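Local structure of PipY (Synechococcus elongatus, 5NLC) at residues Arg99-Ala104 with Leu143-Ile148. The protein binds pyridoxal 5'-phosphate, the active form of vitamin B6, and is probably involved in keeping its cellular level in balance. Numbering follows the deposited sequence.
Sequences RLDRIA and LQQVQI. With PO4 (phosphate ion), chain C.
Asp101 reaches out from its helix into the turn at Gln144 and Gln145 and ties down two successive backbone amides, one directly and one through water. Gln145 N donates to Asp101 OD1 at 2.7 Å, meeting the syn side of the carboxylate 19° out of its plane. The other oxygen, Asp101 OD2, accepts a bond from a water that in turn takes the N-H of Gln144, 2.9 Å from that N. A chi1 of -177°, with CG lying opposite the backbone N, carries the carboxylate out from the helix until its oxygens meet Gln145 N and the water. Leu143 flanks it with carbon, its CD2 lying 3.7 Å from Asp101 CG. The acid thus shows how a helix can fasten a neighbouring loop in a TIM-type barrel, here the modified barrel of fold type III PLP proteins: helix 94-107 packs outside the sheet, against the turn that leads from helix 130-141 into strand 147-152. Beside this polar grip the contact turns apolar. Val146 sets CG1 against the helix backbone, 3.7 Å from Asp101 CA, and more loosely against Leu100 CB and Ala104 CB, while Leu113 of the adjacent strand touches both Val146 and Leu100. Ala104 CB also abuts Gln145 O at 3.2 Å. On another flank of the helix, Arg99 and Arg102 share a phosphate ion, probably from the crystallisation liquor, both donating to its O1; Arg79 supplies a further hydrogen bond to the ion.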
loop_
_atom_site.group_PDB
_atom_site.type_symbol
_atom_site.label_atom_id
_atom_site.label_comp_id
_atom_site.label_asym_id
_atom_site.label_seq_id
_atom_site.Cartn_x
_atom_site.Cartn_y
_atom_site.Cartn_z
ATOM N N ARG A 99 -2.310 2.050 -17.483
ATOM C CA ARG A 99 -1.451 0.959 -17.917
ATOM C C ARG A 99 -1.791 -0.330 -17.143
ATOM O O ARG A 99 -1.992 -1.398 -17.752
ATOM C CB ARG A 99 0.012 1.356 -17.725
ATOM C CG ARG A 99 1.060 0.362 -18.184
ATOM C CD ARG A 99 1.244 0.438 -19.651
ATOM N NE ARG A 99 2.389 -0.313 -20.127
ATOM C CZ ARG A 99 3.593 0.185 -20.394
ATOM N NH1 ARG A 99 4.524 -0.638 -20.847
ATOM N NH2 ARG A 99 3.894 1.479 -20.227
ATOM N N LEU A 100 -1.910 -0.243 -15.814
ATOM C CA LEU A 100 -2.301 -1.403 -15.004
ATOM C C LEU A 100 -3.686 -1.982 -15.437
ATOM O O LEU A 100 -3.903 -3.207 -15.470
ATOM C CB LEU A 100 -2.352 -1.021 -13.534
ATOM C CG LEU A 100 -0.958 -0.683 -12.898
ATOM C CD1 LEU A 100 -1.141 0.029 -11.548
ATOM C CD2 LEU A 100 -0.140 -1.960 -12.743
ATOM N N ASP A 101 -4.609 -1.099 -15.691
ATOM C CA ASP A 101 -5.957 -1.489 -16.132
ATOM C C ASP A 101 -5.909 -2.231 -17.492
ATOM O O ASP A 101 -6.582 -3.243 -17.667
ATOM C CB ASP A 101 -6.867 -0.271 -16.208
ATOM C CG ASP A 101 -8.299 -0.643 -16.587
ATOM O OD1 ASP A 101 -9.047 -1.070 -15.695
ATOM O OD2 ASP A 101 -8.644 -0.508 -17.769
ATOM N N ARG A 102 -5.102 -1.747 -18.420
ATOM C CA ARG A 102 -4.993 -2.369 -19.723
ATOM C C ARG A 102 -4.386 -3.799 -19.564
ATOM O O ARG A 102 -4.923 -4.780 -20.067
ATOM C CB ARG A 102 -4.142 -1.532 -20.648
ATOM C CG ARG A 102 -3.926 -2.212 -22.000
ATOM C CD ARG A 102 -3.227 -1.335 -23.036
ATOM N NE ARG A 102 -1.833 -1.008 -22.714
ATOM C CZ ARG A 102 -0.803 -1.869 -22.654
ATOM N NH1 ARG A 102 -0.943 -3.189 -22.842
ATOM N NH2 ARG A 102 0.410 -1.385 -22.377
ATOM N N ILE A 103 -3.313 -3.897 -18.788
ATOM C CA ILE A 103 -2.649 -5.159 -18.533
ATOM C C ILE A 103 -3.529 -6.094 -17.757
ATOM O O ILE A 103 -3.634 -7.280 -18.125
ATOM C CB ILE A 103 -1.302 -4.964 -17.818
ATOM C CG1 ILE A 103 -0.312 -4.218 -18.747
ATOM C CG2 ILE A 103 -0.685 -6.319 -17.447
ATOM C CD1 ILE A 103 0.873 -3.574 -17.980
ATOM N N ALA A 104 -4.202 -5.574 -16.713
ATOM C CA ALA A 104 -5.178 -6.359 -15.930
ATOM C C ALA A 104 -6.242 -7.013 -16.844
ATOM O O ALA A 104 -6.475 -8.221 -16.725
ATOM C CB ALA A 104 -5.817 -5.519 -14.854
ATOM N N LEU A 143 -12.284 2.932 -15.228
ATOM C CA LEU A 143 -11.363 1.827 -15.389
ATOM C C LEU A 143 -12.067 0.567 -14.867
ATOM O O LEU A 143 -12.524 0.536 -13.728
ATOM C CB LEU A 143 -10.044 2.118 -14.663
ATOM C CG LEU A 143 -9.197 3.247 -15.235
ATOM C CD1 LEU A 143 -7.979 3.486 -14.345
ATOM C CD2 LEU A 143 -8.761 3.050 -16.685
ATOM N N GLN A 144 -12.251 -0.425 -15.716
ATOM C CA GLN A 144 -13.096 -1.577 -15.367
ATOM C C GLN A 144 -12.358 -2.768 -14.823
ATOM O O GLN A 144 -12.999 -3.666 -14.283
ATOM C CB GLN A 144 -13.806 -2.073 -16.636
ATOM C CG GLN A 144 -14.611 -1.008 -17.323
ATOM C CD GLN A 144 -15.803 -0.584 -16.496
ATOM O OE1 GLN A 144 -16.747 -1.365 -16.304
ATOM N NE2 GLN A 144 -15.777 0.657 -15.992
ATOM N N GLN A 145 -11.044 -2.812 -14.997
ATOM C CA GLN A 145 -10.259 -4.014 -14.700
ATOM C C GLN A 145 -9.378 -3.899 -13.451
ATOM O O GLN A 145 -8.509 -4.766 -13.252
ATOM C CB GLN A 145 -9.297 -4.298 -15.831
ATOM C CG GLN A 145 -9.829 -4.097 -17.229
ATOM C CD GLN A 145 -10.934 -5.057 -17.538
ATOM O OE1 GLN A 145 -11.029 -6.126 -16.936
ATOM N NE2 GLN A 145 -11.736 -4.712 -18.472
ATOM N N VAL A 146 -9.413 -2.783 -12.768
ATOM C CA VAL A 146 -8.716 -2.645 -11.491
ATOM C C VAL A 146 -9.691 -2.317 -10.435
ATOM O O VAL A 146 -10.785 -1.905 -10.774
ATOM C CB VAL A 146 -7.673 -1.550 -11.587
ATOM C CG1 VAL A 146 -6.497 -1.984 -12.488
ATOM C CG2 VAL A 146 -8.286 -0.223 -12.024
ATOM N N GLN A 147 -9.284 -2.390 -9.150
ATOM C CA GLN A 147 -10.181 -2.042 -8.023
ATOM C C GLN A 147 -9.492 -0.961 -7.260
ATOM O O GLN A 147 -8.594 -1.248 -6.464
ATOM C CB GLN A 147 -10.481 -3.238 -7.109
ATOM C CG GLN A 147 -11.220 -4.386 -7.816
ATOM C CD GLN A 147 -11.181 -5.643 -6.983
ATOM O OE1 GLN A 147 -11.949 -5.765 -6.066
ATOM N NE2 GLN A 147 -10.207 -6.521 -7.228
ATOM N N ILE A 148 -9.870 0.283 -7.517
ATOM C CA ILE A 148 -9.251 1.438 -6.773
ATOM C C ILE A 148 -9.866 1.472 -5.387
ATOM O O ILE A 148 -11.079 1.549 -5.292
ATOM C CB ILE A 148 -9.450 2.753 -7.550
ATOM C CG1 ILE A 148 -8.683 2.673 -8.857
ATOM C CG2 ILE A 148 -8.903 3.939 -6.719
ATOM C CD1 ILE A 148 -9.135 3.733 -9.855
HETATM P P PO4 C . 2.967 -3.918 -21.728
HETATM O O1 PO4 C . 2.293 -2.899 -20.851
HETATM O O2 PO4 C . 3.810 -4.845 -20.880
HETATM O O3 PO4 C . 1.893 -4.706 -22.450
HETATM O O4 PO4 C . 3.818 -3.196 -22.754
HETATM O O HOH W 1 -11.185 -0.152 -18.354
#